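Local coordinates for endoglucanase (Clostridium thermocellum, PDB 2C4X), which probably hydrolyses cellulose as part of a larger cellulosomal enzyme, this chain being its C-terminal PKD domain and CBM44, a module that binds beta-glucan chains including xyloglucan, at residues 42-47 / 73-78; 174-179 / 202-207; 178-183 / 234-239. The protein carries 1 engineered substitution. All blocks are in the same frame, centred on the assembly; numbering follows the deposited sequence.

Contact 1: 42-47 / 73-78; sequences AYYVWD and VKLIVT. Engineered in segment 42-47: V45 (natural residue Ala).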
loop_
_atom_site.group_PDB
_atom_site.type_symbol
_atom_site.label_atom_id
_atom_site.label_comp_id
_atom_site.label_asym_id
_atom_site.label_seq_id
_atom_site.Cartn_x
_atom_site.Cartn_y
_atom_site.Cartn_z
ATOM N N ALA A 42 30.597 -7.036 -23.741
ATOM C CA ALA A 42 31.542 -5.926 -23.604
ATOM C C ALA A 42 31.139 -4.966 -22.486
ATOM O O ALA A 42 31.989 -4.508 -21.719
ATOM C CB ALA A 42 31.696 -5.182 -24.920
ATOM N N TYR A 43 29.848 -4.654 -22.386
ATOM C CA TYR A 43 29.402 -3.749 -21.340
ATOM C C TYR A 43 27.907 -3.851 -21.019
ATOM O O TYR A 43 27.119 -4.472 -21.753
ATOM C CB TYR A 43 29.856 -2.294 -21.598
ATOM C CG TYR A 43 29.523 -1.761 -22.966
ATOM C CD1 TYR A 43 28.277 -1.191 -23.218
ATOM C CD2 TYR A 43 30.449 -1.826 -24.010
ATOM C CE1 TYR A 43 27.955 -0.691 -24.478
ATOM C CE2 TYR A 43 30.140 -1.345 -25.274
ATOM C CZ TYR A 43 28.887 -0.769 -25.499
ATOM O OH TYR A 43 28.548 -0.275 -26.741
ATOM N N TYR A 44 27.566 -3.268 -19.876
ATOM C CA TYR A 44 26.223 -3.256 -19.325
ATOM C C TYR A 44 25.860 -1.798 -19.156
ATOM O O TYR A 44 26.605 -1.049 -18.515
ATOM C CB TYR A 44 26.216 -3.932 -17.944
ATOM C CG TYR A 44 26.718 -5.359 -17.948
ATOM C CD1 TYR A 44 28.093 -5.637 -17.956
ATOM C CD2 TYR A 44 25.823 -6.436 -17.944
ATOM C CE1 TYR A 44 28.553 -6.925 -17.978
ATOM C CE2 TYR A 44 26.276 -7.733 -17.958
ATOM C CZ TYR A 44 27.648 -7.974 -17.978
ATOM O OH TYR A 44 28.123 -9.261 -17.985
ATOM N N VAL A 45 24.729 -1.392 -19.729
ATOM C CA VAL A 45 24.262 -0.009 -19.638
ATOM C C VAL A 45 22.911 -0.016 -18.907
ATOM O O VAL A 45 22.008 -0.759 -19.281
ATOM C CB VAL A 45 24.127 0.647 -21.037
ATOM C CG1 VAL A 45 23.570 2.078 -20.930
ATOM C CG2 VAL A 45 25.481 0.661 -21.763
ATOM N N TRP A 46 22.807 0.796 -17.859
ATOM C CA TRP A 46 21.632 0.826 -16.984
ATOM C C TRP A 46 20.933 2.176 -17.047
ATOM O O TRP A 46 21.593 3.222 -17.009
ATOM C CB TRP A 46 22.062 0.612 -15.535
ATOM C CG TRP A 46 22.753 -0.690 -15.264
ATOM C CD1 TRP A 46 24.097 -0.941 -15.330
ATOM C CD2 TRP A 46 22.137 -1.911 -14.851
ATOM N NE1 TRP A 46 24.352 -2.251 -14.997
ATOM C CE2 TRP A 46 23.169 -2.873 -14.707
ATOM C CE3 TRP A 46 20.806 -2.299 -14.620
ATOM C CZ2 TRP A 46 22.918 -4.189 -14.309
ATOM C CZ3 TRP A 46 20.554 -3.608 -14.230
ATOM C CH2 TRP A 46 21.611 -4.541 -14.081
ATOM N N ASP A 47 19.602 2.146 -17.127
ATOM C CA ASP A 47 18.788 3.341 -16.969
ATOM C C ASP A 47 17.945 3.061 -15.728
ATOM O O ASP A 47 17.135 2.135 -15.719
ATOM C CB ASP A 47 17.920 3.587 -18.214
ATOM C CG ASP A 47 17.053 4.835 -18.099
ATOM O OD1 ASP A 47 16.575 5.173 -16.998
ATOM O OD2 ASP A 47 16.827 5.487 -19.134
ATOM N N VAL A 73 13.545 0.046 -14.655
ATOM C CA VAL A 73 14.991 -0.095 -14.802
ATOM C C VAL A 73 15.232 -0.889 -16.072
ATOM O O VAL A 73 14.757 -2.020 -16.196
ATOM C CB VAL A 73 15.639 -0.781 -13.569
ATOM C CG1 VAL A 73 17.180 -0.931 -13.752
ATOM C CG2 VAL A 73 15.302 0.010 -12.301
ATOM N N LYS A 74 15.915 -0.263 -17.032
ATOM C CA LYS A 74 16.242 -0.902 -18.290
ATOM C C LYS A 74 17.727 -1.226 -18.352
ATOM O O LYS A 74 18.572 -0.350 -18.152
ATOM C CB LYS A 74 15.850 -0.012 -19.482
ATOM C CG LYS A 74 16.207 -0.620 -20.844
ATOM C CD LYS A 74 15.740 0.290 -21.962
ATOM C CE LYS A 74 15.773 -0.408 -23.304
ATOM N NZ LYS A 74 15.543 0.570 -24.432
ATOM N N LEU A 75 18.035 -2.492 -18.632
ATOM C CA LEU A 75 19.405 -2.907 -18.865
ATOM C C LEU A 75 19.596 -3.191 -20.337
ATOM O O LEU A 75 18.810 -3.923 -20.937
ATOM C CB LEU A 75 19.727 -4.183 -18.076
ATOM C CG LEU A 75 20.995 -4.964 -18.467
ATOM C CD1 LEU A 75 22.261 -4.194 -18.045
ATOM C CD2 LEU A 75 20.967 -6.373 -17.845
ATOM N N ILE A 76 20.656 -2.630 -20.910
ATOM C CA ILE A 76 21.116 -3.024 -22.228
ATOM C C ILE A 76 22.500 -3.674 -22.113
ATOM O O ILE A 76 23.431 -3.117 -21.523
ATOM C CB ILE A 76 21.148 -1.837 -23.215
ATOM C CG1 ILE A 76 19.742 -1.254 -23.404
ATOM C CG2 ILE A 76 21.716 -2.267 -24.583
ATOM C CD1 ILE A 76 19.714 0.113 -24.100
ATOM N N VAL A 77 22.611 -4.857 -22.699
ATOM C CA VAL A 77 23.835 -5.629 -22.714
ATOM C C VAL A 77 24.360 -5.648 -24.147
ATOM O O VAL A 77 23.609 -5.934 -25.087
ATOM C CB VAL A 77 23.540 -7.070 -22.196
ATOM C CG1 VAL A 77 24.651 -8.019 -22.529
ATOM C CG2 VAL A 77 23.293 -7.057 -20.697
ATOM N N THR A 78 25.646 -5.339 -24.318
ATOM C CA THR A 78 26.241 -5.262 -25.640
ATOM C C THR A 78 27.419 -6.215 -25.713
ATOM O O THR A 78 28.252 -6.244 -24.807
ATOM C CB THR A 78 26.681 -3.809 -25.968
ATOM O OG1 THR A 78 25.570 -2.930 -25.748
ATOM C CG2 THR A 78 27.176 -3.660 -27.411
HETATM O O HOH W 1 19.726 0.911 -20.427
#

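Contact 2: 174-179 / 202-207; sequences SGAPIA and KGYTMV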
loop_
_atom_site.group_PDB
_atom_site.type_symbol
_atom_site.label_atom_id
_atom_site.label_comp_id
_atom_site.label_asym_id
_atom_site.label_seq_id
_atom_site.Cartn_x
_atom_site.Cartn_y
_atom_site.Cartn_z
ATOM N N SER A 174 -5.698 -10.648 18.317
ATOM C CA SER A 174 -6.253 -11.985 18.500
ATOM C C SER A 174 -7.079 -12.070 19.780
ATOM O O SER A 174 -6.917 -11.252 20.689
ATOM C CB SER A 174 -5.128 -13.023 18.541
ATOM O OG SER A 174 -4.198 -12.697 19.552
ATOM N N GLY A 175 -7.958 -13.070 19.845
ATOM C CA GLY A 175 -8.826 -13.281 21.003
ATOM C C GLY A 175 -9.854 -12.184 21.222
ATOM O O GLY A 175 -10.264 -11.934 22.357
ATOM N N ALA A 176 -10.266 -11.527 20.137
ATOM C CA ALA A 176 -11.264 -10.462 20.194
ATOM C C ALA A 176 -12.662 -11.025 19.935
ATOM O O ALA A 176 -12.807 -11.985 19.171
ATOM C CB ALA A 176 -10.931 -9.358 19.181
ATOM N N PRO A 177 -13.698 -10.438 20.576
ATOM C CA PRO A 177 -15.080 -10.885 20.382
ATOM C C PRO A 177 -15.692 -10.372 19.074
ATOM O O PRO A 177 -16.766 -9.761 19.088
ATOM C CB PRO A 177 -15.806 -10.273 21.579
ATOM C CG PRO A 177 -15.064 -9.018 21.849
ATOM C CD PRO A 177 -13.619 -9.332 21.554
ATOM N N ILE A 178 -15.017 -10.618 17.954
ATOM C CA ILE A 178 -15.501 -10.101 16.675
ATOM C C ILE A 178 -15.746 -11.213 15.653
ATOM O O ILE A 178 -15.051 -12.240 15.657
ATOM C CB ILE A 178 -14.592 -8.954 16.101
ATOM C CG1 ILE A 178 -13.462 -9.491 15.232
ATOM C CG2 ILE A 178 -14.001 -8.098 17.221
ATOM C CD1 ILE A 178 -12.988 -8.475 14.198
ATOM N N ALA A 179 -16.751 -11.005 14.803
ATOM C CA ALA A 179 -17.103 -11.952 13.748
ATOM C C ALA A 179 -16.428 -11.564 12.438
ATOM O O ALA A 179 -15.936 -12.417 11.693
ATOM C CB ALA A 179 -18.610 -11.992 13.568
ATOM N N LYS A 202 -14.175 -9.042 5.549
ATOM C CA LYS A 202 -13.198 -10.044 5.989
ATOM C C LYS A 202 -13.697 -10.719 7.257
ATOM O O LYS A 202 -13.944 -10.051 8.260
ATOM C CB LYS A 202 -11.834 -9.402 6.276
ATOM C CG LYS A 202 -11.142 -8.788 5.073
ATOM C CD LYS A 202 -10.653 -9.850 4.095
ATOM C CE LYS A 202 -9.740 -9.237 3.039
ATOM N NZ LYS A 202 -9.658 -10.077 1.806
ATOM N N GLY A 203 -13.853 -12.037 7.211
ATOM C CA GLY A 203 -14.170 -12.810 8.406
ATOM C C GLY A 203 -12.986 -12.809 9.354
ATOM O O GLY A 203 -11.830 -12.743 8.920
ATOM N N TYR A 204 -13.272 -12.878 10.649
ATOM C CA TYR A 204 -12.225 -12.847 11.668
ATOM C C TYR A 204 -11.230 -14.012 11.551
ATOM O O TYR A 204 -10.071 -13.879 11.941
ATOM C CB TYR A 204 -12.846 -12.806 13.064
ATOM C CG TYR A 204 -11.870 -12.516 14.182
ATOM C CD1 TYR A 204 -10.915 -11.504 14.062
ATOM C CD2 TYR A 204 -11.920 -13.237 15.375
ATOM C CE1 TYR A 204 -10.029 -11.227 15.093
ATOM C CE2 TYR A 204 -11.038 -12.966 16.414
ATOM C CZ TYR A 204 -10.097 -11.964 16.263
ATOM O OH TYR A 204 -9.226 -11.692 17.285
ATOM N N THR A 205 -11.685 -15.138 11.007
ATOM C CA THR A 205 -10.811 -16.295 10.792
ATOM C C THR A 205 -9.932 -16.143 9.547
ATOM O O THR A 205 -8.949 -16.857 9.397
ATOM C CB THR A 205 -11.602 -17.616 10.690
ATOM O OG1 THR A 205 -12.445 -17.584 9.534
ATOM C CG2 THR A 205 -12.447 -17.850 11.938
HETATM N N MSE A 206 -10.285 -15.206 8.670
HETATM C CA MSE A 206 -9.580 -14.989 7.402
HETATM C C MSE A 206 -8.613 -13.814 7.497
HETATM O O MSE A 206 -8.187 -13.255 6.480
HETATM C CB MSE A 206 -10.585 -14.697 6.284
HETATM C CG MSE A 206 -11.995 -15.158 6.579
HETATM SE SE MSE A 206 -13.198 -15.055 5.047
HETATM C CE MSE A 206 -12.819 -13.239 4.402
ATOM N N VAL A 207 -8.272 -13.445 8.726
ATOM C CA VAL A 207 -7.505 -12.241 9.006
ATOM C C VAL A 207 -6.188 -12.607 9.703
ATOM O O VAL A 207 -6.137 -13.578 10.462
ATOM C CB VAL A 207 -8.374 -11.248 9.846
ATOM C CG1 VAL A 207 -7.557 -10.492 10.878
ATOM C CG2 VAL A 207 -9.150 -10.294 8.927
#

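Contact 3: 178-183 / 234-239; sequences IAAIQP and QVQTID. With EDO (1,2-ethanediol), chain F.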
loop_
_atom_site.group_PDB
_atom_site.type_symbol
_atom_site.label_atom_id
_atom_site.label_comp_id
_atom_site.label_asym_id
_atom_site.label_seq_id
_atom_site.Cartn_x
_atom_site.Cartn_y
_atom_site.Cartn_z
ATOM N N ILE A 178 -15.017 -10.618 17.954
ATOM C CA ILE A 178 -15.501 -10.101 16.675
ATOM C C ILE A 178 -15.746 -11.213 15.653
ATOM O O ILE A 178 -15.051 -12.240 15.657
ATOM C CB ILE A 178 -14.592 -8.954 16.101
ATOM C CG1 ILE A 178 -13.462 -9.491 15.232
ATOM C CG2 ILE A 178 -14.001 -8.098 17.221
ATOM C CD1 ILE A 178 -12.988 -8.475 14.198
ATOM N N ALA A 179 -16.751 -11.005 14.803
ATOM C CA ALA A 179 -17.103 -11.952 13.748
ATOM C C ALA A 179 -16.428 -11.564 12.438
ATOM O O ALA A 179 -15.936 -12.417 11.693
ATOM C CB ALA A 179 -18.610 -11.992 13.568
ATOM N N ALA A 180 -16.410 -10.264 12.167
ATOM C CA ALA A 180 -15.935 -9.739 10.899
ATOM C C ALA A 180 -15.482 -8.300 11.051
ATOM O O ALA A 180 -15.831 -7.615 12.016
ATOM C CB ALA A 180 -17.038 -9.828 9.837
ATOM N N ILE A 181 -14.698 -7.858 10.079
ATOM C CA ILE A 181 -14.257 -6.483 9.986
ATOM C C ILE A 181 -14.366 -6.079 8.515
ATOM O O ILE A 181 -14.188 -6.913 7.623
ATOM C CB ILE A 181 -12.814 -6.331 10.550
ATOM C CG1 ILE A 181 -12.414 -4.861 10.664
ATOM C CG2 ILE A 181 -11.799 -7.156 9.736
ATOM C CD1 ILE A 181 -11.259 -4.620 11.622
ATOM N N GLN A 182 -14.696 -4.817 8.252
ATOM C CA GLN A 182 -14.812 -4.368 6.868
ATOM C C GLN A 182 -14.599 -2.873 6.655
ATOM O O GLN A 182 -15.374 -2.057 7.170
ATOM C CB GLN A 182 -16.136 -4.828 6.230
ATOM C CG GLN A 182 -17.417 -4.299 6.856
ATOM C CD GLN A 182 -18.652 -4.930 6.242
ATOM O OE1 GLN A 182 -18.622 -5.392 5.098
ATOM N NE2 GLN A 182 -19.752 -4.958 6.999
ATOM N N PRO A 183 -13.567 -2.516 5.864
ATOM C CA PRO A 183 -13.481 -1.148 5.364
ATOM C C PRO A 183 -14.685 -0.924 4.456
ATOM O O PRO A 183 -15.112 -1.859 3.764
ATOM C CB PRO A 183 -12.208 -1.150 4.516
ATOM C CG PRO A 183 -11.464 -2.375 4.922
ATOM C CD PRO A 183 -12.474 -3.364 5.350
ATOM N N GLN A 234 -15.880 -0.877 9.750
ATOM C CA GLN A 234 -16.919 -1.439 10.596
ATOM C C GLN A 234 -16.456 -2.783 11.164
ATOM O O GLN A 234 -15.870 -3.603 10.450
ATOM C CB GLN A 234 -18.215 -1.626 9.809
ATOM C CG GLN A 234 -19.407 -2.001 10.669
ATOM C CD GLN A 234 -20.678 -2.210 9.870
ATOM O OE1 GLN A 234 -20.838 -3.219 9.194
ATOM N NE2 GLN A 234 -21.602 -1.259 9.973
ATOM N N VAL A 235 -16.731 -2.991 12.450
ATOM C CA VAL A 235 -16.502 -4.278 13.105
ATOM C C VAL A 235 -17.830 -4.855 13.599
ATOM O O VAL A 235 -18.640 -4.138 14.178
ATOM C CB VAL A 235 -15.505 -4.144 14.285
ATOM C CG1 VAL A 235 -15.376 -5.441 15.024
ATOM C CG2 VAL A 235 -14.154 -3.759 13.770
ATOM N N GLN A 236 -18.053 -6.145 13.344
ATOM C CA GLN A 236 -19.196 -6.853 13.910
ATOM C C GLN A 236 -18.741 -7.593 15.162
ATOM O O GLN A 236 -17.818 -8.408 15.113
ATOM C CB GLN A 236 -19.816 -7.827 12.894
ATOM C CG GLN A 236 -21.111 -8.499 13.369
ATOM C CD GLN A 236 -21.426 -9.801 12.639
ATOM O OE1 GLN A 236 -21.058 -9.990 11.478
ATOM N NE2 GLN A 236 -22.119 -10.705 13.323
ATOM N N THR A 237 -19.387 -7.299 16.285
ATOM C CA THR A 237 -19.049 -7.933 17.552
ATOM C C THR A 237 -20.052 -9.041 17.875
ATOM O O THR A 237 -21.234 -8.940 17.525
ATOM C CB THR A 237 -18.973 -6.910 18.703
ATOM O OG1 THR A 237 -20.256 -6.299 18.895
ATOM C CG2 THR A 237 -17.923 -5.823 18.392
ATOM N N ILE A 238 -19.570 -10.098 18.523
ATOM C CA ILE A 238 -20.395 -11.277 18.791
ATOM C C ILE A 238 -20.557 -11.607 20.271
ATOM O O ILE A 238 -21.416 -12.410 20.641
ATOM C CB ILE A 238 -19.904 -12.523 18.017
ATOM C CG1 ILE A 238 -18.380 -12.665 18.120
ATOM C CG2 ILE A 238 -20.369 -12.441 16.563
ATOM C CD1 ILE A 238 -17.896 -14.106 18.207
ATOM N N ASP A 239 -19.731 -10.984 21.109
ATOM C CA ASP A 239 -19.783 -11.192 22.556
ATOM C C ASP A 239 -19.281 -9.954 23.296
ATOM O O ASP A 239 -18.815 -8.996 22.670
ATOM C CB ASP A 239 -18.953 -12.421 22.947
ATOM C CG ASP A 239 -19.441 -13.085 24.235
ATOM O OD1 ASP A 239 -20.339 -12.541 24.921
ATOM O OD2 ASP A 239 -18.917 -14.169 24.561
HETATM C C1 EDO F . -22.917 2.320 9.876
HETATM O O1 EDO F . -22.035 3.431 9.691
HETATM C C2 EDO F . -23.320 1.752 8.523
HETATM O O2 EDO F . -23.871 0.441 8.707
#

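Contact 1: 42-47 / 73-78
In the four-stranded antiparallel sheet of the PKD domain, the central strands 41-47 and 69-79 lie side by side, and W46 meets L75 between them. The two short strands run at 162° to each other, 4.8 Å apart at closest approach. CD1 of L75 sits over the centre of the six-membered ring of W46, a CH-pi contact with the methyl 3.7 Å from the ring centroid. A branched leucine suits this place, since one methyl can rest on the indole face while its CB nears the far rim at CZ3. Chi1 of 165° carries L75 CG beside the carbonyl carbon, and chi2 of 71° then sets CD1 over the indole. V73 CG1 comes up to the edge of the same ring at CE3, and Y44 CD2 lies 3.8 Å from V77 CG2, the two side chains running alongside each other. This is the buried face of the PKD beta-sandwich, where F14 packs edge-to-face on W46 and also touches L75. Y43, V45, D47, K74, I76 and T78 belong to the other face. There CB of T78 lies over one face of the Y43 ring, toward its rim and 4.0 Å from the centroid, a fit for a beta-branched residue beside a broad ring. V45, an engineered residue (natural alanine), forms a hydrogen-bonded pair with I76: V45 N to I76 O and I76 N to V45 O are both 2.8 Å. A classic beta bulge begins the pairing, because A42 and Y43 both face T78; A42 N reaches T78 O at 2.7 Å, whereas the bond from Y43 N to that oxygen is weak. Near the other end a water donates to both V45 O and K74 O, bridging the strands, and D47 OD1 is hydrogen-bonded to the backbone N of G49.

Contact 2: 174-179 / 202-207
Y204 lays its ring across I178 and carries nearly all of this contact. The tight part is the ring face: I178 CG1 stands 3.7 Å from the ring centroid in a CH-pi contact, offset toward the rim, and the two side chains cross at about a right angle. With its CG anti to the backbone N (chi1 -169°), Y204 reaches along the loop, and its phenol end accepts a fairly straight hydrogen bond from A176 N (3.0 Å to OH, 163° at the hydrogen). The same hydroxyl also bonds to the carbonyl of P173. A176 CB, small enough to fit close by, approaches OH at 3.5 Å. At the ring's root, Y204 N donates to A179 O over 2.9 Å, arriving well above the carbonyl plane. The looser, solvent side is formed by S174 and G175; G175 has positive phi, a shape easily taken by a residue without a side chain, and S174 OG bonds to D210. Beyond the ring, I178 also packs on F243 of strand 241-251 and Y204 on I172 of strand 165-172, so the contact lies at the open end of the hairpin 178-187 and 198-203, against the facing sheet.

Contact 3: 178-183 / 234-239
V235 projects into the hollow between I178 and I181 on the inner face of a five-stranded antiparallel sheet, one branch for each neighbour. Its CG1 lies 3.7 Å from I178 CG2, the two side chains crossing at about a right angle, while CG2 packs against both CG1 and CD1 of I181. The valine's CG1 is anti to the backbone N (chi1 175°), which spreads the two methyls to opposite neighbours; beta-branched and aliphatic residues suit such a place. Strands 180-183 and 234-238 run antiparallel, and they belong to one sheet of the CBM44 beta-sandwich. Its inner face is closed by the other sheet: I245 touches both I181 and V235, while I170 and I172 touch I181. On the outer face Q182 and Q234 lie side by side, both extended beyond CG, and their polar ends meet through NE2 of Q182 and OE1 of Q234 at 3.0 Å. The amide planes stand 54° apart and the bond is bent, 141° at the hydrogen. Glutamine suits both sites because its amide can donate through NE2 and accept through OE1: Q182 OE1 takes S199 OG, and Q234 NE2 makes weak bonds to E151 and to a 1,2-ethanediol molecule, probably from the crystallisation liquor. Beneath them the backbones pair doubly, Q182 N to Q234 O at 2.8 Å and Q234 N to Q182 O at 2.9 Å. Farther along, the small CB of A179 is a low bump received between I238 CG2, 3.5 Å away, and the amide of Q236, whose CD is 3.7 Å off. A179 N bonds to Q236 O there, at the corner where the chain bends. A180 N, by contrast, is buried with no partner in the model.

From the N terminus, contact 1 comes first, pairing strands 41-47 and 69-79 and so closing a loop of 25 residues within the PKD domain. It is complete before the other two begin, and its centre lies about 49 Å from that of contact 2 and 52 Å from that of contact 3, across the centre of the chain. Contacts 2 and 3 start from the same stretch of CBM44 and share I178 and A179. The loops they close, of 22 and 50 residues, overlap, neither enclosing the other. Together they join strand 178-187 to its neighbours on either side, 198-203 and 229-238, in one sheet.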